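Uncharacterized protein aq_328 (Aquifex aeolicus, PDB 1R4V) is of unknown function but adopts a histone fold within a single chain and may take part in protein heterodimerization. Local coordinates at residues A[42-45]-A[46-50]; A[132-135]-A[136-140]. All coordinates share one frame; numbering follows the deposited sequence.

Contact 1 (A[42-45]-A[46-50]); sequences IDLT and DETIE. With ZN (zinc ion), chain E.
Thr-45 and Thr-48 hold each other at the start of helix 46-62 in a reciprocal pair of hydrogen bonds, the capping box. Thr-45 is the N-cap: its OG1 accepts from Thr-48 N at 3.2 Å, while Thr-45 N donates to Thr-48 OG1 over 3.0 Å in an almost perfectly straight bond (179°). Both hydroxyls sit between their own backbone N and carbonyl carbon (chi1 62° for Thr-45, 53° for Thr-48), which turns each oxygen back toward the other residue's amide. The first helical bond follows, Ile-49 N to Thr-45 O at 2.8 Å.

Two waters extend the polar network. One accepts from Thr-48 OG1 at 2.6 Å and donates to Asp-43 O; the other joins Thr-45 OG1 to Glu-47 OE1. With an alanine in place of Thr-48, the amide of Thr-45 and this first water would probably lose their hydroxyl partner, leaving the cap bonded from one side only.

Apolar contact lies beside the box: Leu-44 CD1 meets Ile-49 CG1 at 3.7 Å, the two side chains crossing at about a right angle, and Leu-44 also packs on Phe-36 of helix 29-40.

Metal binding occupies the first helical residue. Asp-46 OD2 binds the zinc ion at 2.0 Å, with Glu-21 as the second protein ligand, while OD1 forms a salt bridge with Arg-25. Carried on the first turn, this carboxylate also lies where the helix dipole would be expected to help stabilise its negative charge.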
ATOM      1  N   ILE A  42     -10.684  12.764  -0.852  1.00 26.60           N
ATOM      2  CA  ILE A  42      -9.537  13.043  -0.010  1.00 25.76           C
ATOM      3  C   ILE A  42      -8.599  13.927  -0.815  1.00 24.19           C
ATOM      4  O   ILE A  42      -8.132  13.542  -1.884  1.00 23.58           O
ATOM      5  CB  ILE A  42      -8.784  11.776   0.415  1.00 23.88           C
ATOM      6  CG1 ILE A  42      -9.640  10.879   1.313  1.00 26.05           C
ATOM      7  CG2 ILE A  42      -7.475  12.189   1.093  1.00 22.66           C
ATOM      8  CD1 ILE A  42      -9.174   9.441   1.359  1.00 24.70           C
ATOM      9  N   ASP A  43      -8.321  15.101  -0.278  1.00 23.11           N
ATOM     10  CA  ASP A  43      -7.443  16.061  -0.897  1.00 24.54           C
ATOM     11  C   ASP A  43      -6.031  15.878  -0.335  1.00 23.99           C
ATOM     12  O   ASP A  43      -5.738  16.259   0.790  1.00 21.28           O
ATOM     13  CB  ASP A  43      -8.015  17.453  -0.630  1.00 27.21           C
ATOM     14  CG  ASP A  43      -7.202  18.581  -1.257  1.00 35.78           C
ATOM     15  OD1 ASP A  43      -6.201  18.314  -1.963  1.00 45.99           O
ATOM     16  OD2 ASP A  43      -7.488  19.799  -1.089  1.00 46.88           O
ATOM     17  N   LEU A  44      -5.138  15.298  -1.133  1.00 24.84           N
ATOM     18  CA  LEU A  44      -3.737  15.098  -0.768  1.00 25.86           C
ATOM     19  C   LEU A  44      -2.835  16.225  -1.277  1.00 27.21           C
ATOM     20  O   LEU A  44      -3.168  16.883  -2.255  1.00 29.63           O
ATOM     21  CB  LEU A  44      -3.238  13.789  -1.396  1.00 25.79           C
ATOM     22  CG  LEU A  44      -3.940  12.470  -1.107  1.00 29.15           C
ATOM     23  CD1 LEU A  44      -3.429  11.361  -2.041  1.00 30.63           C
ATOM     24  CD2 LEU A  44      -3.733  12.107   0.351  1.00 29.98           C
ATOM     25  N   THR A  45      -1.700  16.419  -0.609  1.00 27.80           N
ATOM     26  CA  THR A  45      -0.593  17.268  -1.036  1.00 28.26           C
ATOM     27  C   THR A  45       0.636  16.389  -1.187  1.00 28.40           C
ATOM     28  O   THR A  45       0.617  15.234  -0.740  1.00 26.97           O
ATOM     29  CB  THR A  45      -0.259  18.332   0.007  1.00 28.50           C
ATOM     30  OG1 THR A  45       0.160  17.726   1.242  1.00 30.19           O
ATOM     31  CG2 THR A  45      -1.491  19.131   0.395  1.00 32.78           C
ATOM     32  N   ASP A  46       1.705  16.923  -1.780  1.00 26.62           N
ATOM     33  CA  ASP A  46       2.957  16.182  -1.880  1.00 28.68           C
ATOM     34  C   ASP A  46       3.389  15.684  -0.494  1.00 28.75           C
ATOM     35  O   ASP A  46       3.784  14.532  -0.378  1.00 27.35           O
ATOM     36  CB  ASP A  46       4.086  17.001  -2.511  1.00 28.87           C
ATOM     37  CG  ASP A  46       3.901  17.249  -4.010  1.00 33.69           C
ATOM     38  OD1 ASP A  46       3.243  16.447  -4.698  1.00 36.24           O
ATOM     39  OD2 ASP A  46       4.390  18.230  -4.620  1.00 40.79           O
ATOM     40  N   GLU A  47       3.318  16.541   0.530  1.00 28.16           N
ATOM     41  CA  GLU A  47       3.671  16.192   1.904  1.00 27.42           C
ATOM     42  C   GLU A  47       2.869  15.008   2.447  1.00 26.11           C
ATOM     43  O   GLU A  47       3.457  14.092   3.057  1.00 26.11           O
ATOM     44  CB  GLU A  47       3.455  17.373   2.852  1.00 28.07           C
ATOM     45  CG  GLU A  47       3.883  17.027   4.279  1.00 31.04           C
ATOM     46  CD  GLU A  47       3.788  18.175   5.263  1.00 33.74           C
ATOM     47  OE1 GLU A  47       2.871  19.032   5.166  1.00 40.83           O
ATOM     48  OE2 GLU A  47       4.666  18.193   6.149  1.00 45.23           O
ATOM     49  N   THR A  48       1.544  15.024   2.257  1.00 23.15           N
ATOM     50  CA  THR A  48       0.725  13.934   2.778  1.00 24.06           C
ATOM     51  C   THR A  48       0.775  12.673   1.907  1.00 24.12           C
ATOM     52  O   THR A  48       0.559  11.576   2.429  1.00 22.05           O
ATOM     53  CB  THR A  48      -0.739  14.345   3.077  1.00 24.00           C
ATOM     54  OG1 THR A  48      -1.376  14.970   1.944  1.00 21.04           O
ATOM     55  CG2 THR A  48      -0.766  15.353   4.241  1.00 24.08           C
ATOM     56  N   ILE A  49       1.030  12.810   0.606  1.00 22.76           N
ATOM     57  CA  ILE A  49       1.298  11.646  -0.244  1.00 23.72           C
ATOM     58  C   ILE A  49       2.550  10.926   0.230  1.00 23.35           C
ATOM     59  O   ILE A  49       2.547   9.698   0.293  1.00 22.36           O
ATOM     60  CB  ILE A  49       1.431  12.007  -1.735  1.00 23.41           C
ATOM     61  CG1 ILE A  49       0.087  12.435  -2.303  1.00 24.01           C
ATOM     62  CG2 ILE A  49       2.003  10.823  -2.559  1.00 23.36           C
ATOM     63  CD1 ILE A  49       0.186  13.236  -3.611  1.00 26.54           C
ATOM     64  N   GLU A  50       3.612  11.655   0.563  1.00 22.23           N
ATOM     65  CA  GLU A  50       4.818  11.025   1.082  1.00 24.65           C
ATOM     66  C   GLU A  50       4.552  10.230   2.371  1.00 23.56           C
ATOM     67  O   GLU A  50       5.058   9.110   2.542  1.00 20.18           O
ATOM     68  CB  GLU A  50       5.911  12.065   1.348  1.00 26.40           C
ATOM     69  CG  GLU A  50       6.524  12.627   0.085  1.00 36.96           C
ATOM     70  CD  GLU A  50       7.444  11.641  -0.619  1.00 45.64           C
ATOM     71  OE1 GLU A  50       8.056  10.768   0.040  1.00 50.27           O
ATOM     72  OE2 GLU A  50       7.569  11.759  -1.854  1.00 51.87           O
TER
HETATM   73 ZN    ZN E 204       4.297  19.013  -6.442  0.50 33.45          ZN
HETATM   74  O   HOH W   1      -3.515  16.352   2.604  1.00 24.23           O
HETATM   75  O   HOH W   2       0.273  19.036   3.553  1.00 27.73           O

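Contact 2 (A[132-135]-A[136-140]); sequences RNIM and GGLLL
Gly-136, Gly-137, Leu-138 and Leu-139 donate their amides to the carbonyls of Arg-132, Asn-133, Ile-134 and Met-135 respectively, four consecutive i to i+4 bonds with N to O distances of 2.9, 3.0, 2.9 and 2.9 Å, the regular pattern of an alpha helix. Side-chain contact is lighter. Ile-134 and Leu-138, one turn apart, lie side by side and point the same way, with Ile-134 CG2 at 4.1 Å from Leu-138 CD1. Leu-138 has CG anti to its carbonyl carbon (chi1 -73°), which leans it back over the preceding turn, and CG comes within 3.4 Å of Ile-134 O. Leu-139 repeats this one residue on, its CG lying 3.4 Å from Met-135 O.

Helix 131-149 is a long helix of the histone fold, and this turn of it is buried among three others. Helix 46-62 touches Ile-134 through Phe-60, Met-135 through Leu-53 and Val-56, and Leu-138 through Val-56 again, with helix 88-98 adding Leu-90 on Leu-138. Helix 106-113 reaches Met-135 with Leu-109 and Ile-113 and Leu-139 with Val-106, so that the Met-135 side chain lies between helices 46-62 and 106-113.

Met-135, present as selenomethionine, runs extended beyond CG (chi2 -164°), and its CE is 4.5 Å from Leu-139 CD1, a loose touch. Gly-136 and Gly-137 continue the helix with ordinary backbone bonds and bring no side chain, which leaves the side-chain contacts of the turn to Ile-134, Met-135, Leu-138 and Leu-139. The polar ends have their partners outside this turn: Arg-132 NE forms a salt bridge with Asp-107, and Asn-133 ND2 a hydrogen bond with Glu-130.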
ATOM      1  N   ARG A 132       1.563  -5.062  -7.409  1.00 20.66           N
ATOM      2  CA  ARG A 132       0.688  -3.936  -7.744  1.00 23.51           C
ATOM      3  C   ARG A 132      -0.701  -4.066  -7.114  1.00 21.97           C
ATOM      4  O   ARG A 132      -1.284  -3.083  -6.666  1.00 22.02           O
ATOM      5  CB  ARG A 132       0.631  -3.726  -9.263  1.00 24.96           C
ATOM      6  CG  ARG A 132      -0.049  -4.838 -10.057  1.00 27.57           C
ATOM      7  CD  ARG A 132      -0.018  -4.578 -11.575  1.00 31.24           C
ATOM      8  NE  ARG A 132      -0.392  -3.189 -11.828  1.00 37.14           N
ATOM      9  CZ  ARG A 132      -1.635  -2.726 -11.759  1.00 40.29           C
ATOM     10  NH1 ARG A 132      -1.840  -1.439 -11.997  1.00 39.01           N
ATOM     11  NH2 ARG A 132      -2.670  -3.519 -11.474  1.00 43.33           N
ATOM     12  N   ASN A 133      -1.232  -5.285  -7.051  1.00 21.67           N
ATOM     13  CA  ASN A 133      -2.524  -5.535  -6.424  1.00 21.90           C
ATOM     14  C   ASN A 133      -2.441  -5.364  -4.917  1.00 19.89           C
ATOM     15  O   ASN A 133      -3.336  -4.806  -4.321  1.00 17.52           O
ATOM     16  CB  ASN A 133      -3.063  -6.900  -6.807  1.00 22.24           C
ATOM     17  CG  ASN A 133      -3.336  -6.969  -8.296  1.00 28.99           C
ATOM     18  OD1 ASN A 133      -3.803  -5.994  -8.900  1.00 31.17           O
ATOM     19  ND2 ASN A 133      -2.999  -8.100  -8.900  1.00 29.01           N
ATOM     20  N   ILE A 134      -1.361  -5.827  -4.311  1.00 19.62           N
ATOM     21  CA  ILE A 134      -1.185  -5.668  -2.861  1.00 19.62           C
ATOM     22  C   ILE A 134      -1.099  -4.194  -2.493  1.00 20.05           C
ATOM     23  O   ILE A 134      -1.756  -3.745  -1.545  1.00 19.79           O
ATOM     24  CB  ILE A 134       0.053  -6.431  -2.403  1.00 19.13           C
ATOM     25  CG1 ILE A 134      -0.181  -7.932  -2.610  1.00 20.23           C
ATOM     26  CG2 ILE A 134       0.356  -6.122  -0.944  1.00 20.65           C
ATOM     27  CD1 ILE A 134       1.047  -8.799  -2.407  1.00 22.95           C
HETATM   28  N   MSE A 135      -0.292  -3.440  -3.234  1.00 20.75           N
HETATM   29  CA  MSE A 135      -0.120  -2.026  -2.959  1.00 25.66           C
HETATM   30  C   MSE A 135      -1.397  -1.255  -3.212  1.00 21.76           C
HETATM   31  O   MSE A 135      -1.732  -0.364  -2.456  1.00 21.26           O
HETATM   32  CB  MSE A 135       1.007  -1.411  -3.779  1.00 25.01           C
HETATM   33  CG  MSE A 135       1.634  -0.275  -2.938  1.00 32.95           C
HETATM   34 SE   MSE A 135       2.668   0.783  -4.101  1.00 46.43          SE
HETATM   35  CE  MSE A 135       2.686   2.587  -3.167  1.00 35.73           C
ATOM     36  N   GLY A 136      -2.087  -1.578  -4.294  1.00 18.98           N
ATOM     37  CA  GLY A 136      -3.381  -0.986  -4.577  1.00 19.27           C
ATOM     38  C   GLY A 136      -4.400  -1.220  -3.483  1.00 17.19           C
ATOM     39  O   GLY A 136      -5.102  -0.293  -3.114  1.00 18.74           O
ATOM     40  N   GLY A 137      -4.457  -2.429  -2.937  1.00 16.60           N
ATOM     41  CA  GLY A 137      -5.260  -2.750  -1.761  1.00 17.15           C
ATOM     42  C   GLY A 137      -4.865  -1.985  -0.508  1.00 16.37           C
ATOM     43  O   GLY A 137      -5.722  -1.539   0.270  1.00 18.45           O
ATOM     44  N   LEU A 138      -3.569  -1.841  -0.286  1.00 16.77           N
ATOM     45  CA  LEU A 138      -3.052  -1.067   0.843  1.00 16.20           C
ATOM     46  C   LEU A 138      -3.408   0.412   0.694  1.00 16.13           C
ATOM     47  O   LEU A 138      -3.707   1.082   1.668  1.00 17.72           O
ATOM     48  CB  LEU A 138      -1.542  -1.249   1.000  1.00 16.75           C
ATOM     49  CG  LEU A 138      -1.095  -2.599   1.556  1.00 15.14           C
ATOM     50  CD1 LEU A 138       0.396  -2.729   1.365  1.00 19.05           C
ATOM     51  CD2 LEU A 138      -1.537  -2.795   3.023  1.00 20.66           C
ATOM     52  N   LEU A 139      -3.407   0.933  -0.524  1.00 16.49           N
ATOM     53  CA  LEU A 139      -3.802   2.317  -0.770  1.00 17.44           C
ATOM     54  C   LEU A 139      -5.280   2.528  -0.471  1.00 19.46           C
ATOM     55  O   LEU A 139      -5.630   3.508   0.205  1.00 18.47           O
ATOM     56  CB  LEU A 139      -3.430   2.736  -2.186  1.00 18.69           C
ATOM     57  CG  LEU A 139      -1.957   3.076  -2.395  1.00 18.49           C
ATOM     58  CD1 LEU A 139      -1.712   3.044  -3.902  1.00 24.78           C
ATOM     59  CD2 LEU A 139      -1.593   4.433  -1.816  1.00 21.14           C
ATOM     60  N   LEU A 140      -6.140   1.613  -0.915  1.00 18.77           N
ATOM     61  CA  LEU A 140      -7.571   1.726  -0.657  1.00 20.52           C
ATOM     62  C   LEU A 140      -7.886   1.574   0.799  1.00 21.70           C
ATOM     63  O   LEU A 140      -8.754   2.277   1.295  1.00 22.69           O
ATOM     64  CB  LEU A 140      -8.389   0.679  -1.394  1.00 20.62           C
ATOM     65  CG  LEU A 140      -8.375   0.851  -2.915  1.00 25.09           C
ATOM     66  CD1 LEU A 140      -9.326  -0.183  -3.484  1.00 25.02           C
ATOM     67  CD2 LEU A 140      -8.740   2.258  -3.356  1.00 28.73           C
TER

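In the fold
Contact 1 is the loop-to-helix junction that caps helix 46-62, contact 2 a turn within helix 131-149, and they stand at different depths: the centre of contact 1 lies about 15 Å from that of the chain, contact 2 about 5 Å. Their centres are about 17 Å apart and their nearest atoms about 7 Å, without touching. Helix 46-62 connects them, since contact 1 starts it and its later residues Leu-53, Val-56 and Phe-60 pack against contact 2. In return helix 131-149, which holds contact 2, reaches Ile-42 of contact 1 through Ala-143, Ile-146 and Lys-147. Zinc is bound by contact 1, through Asp-46; contact 2 supplies buried hydrophobic side chains to the core.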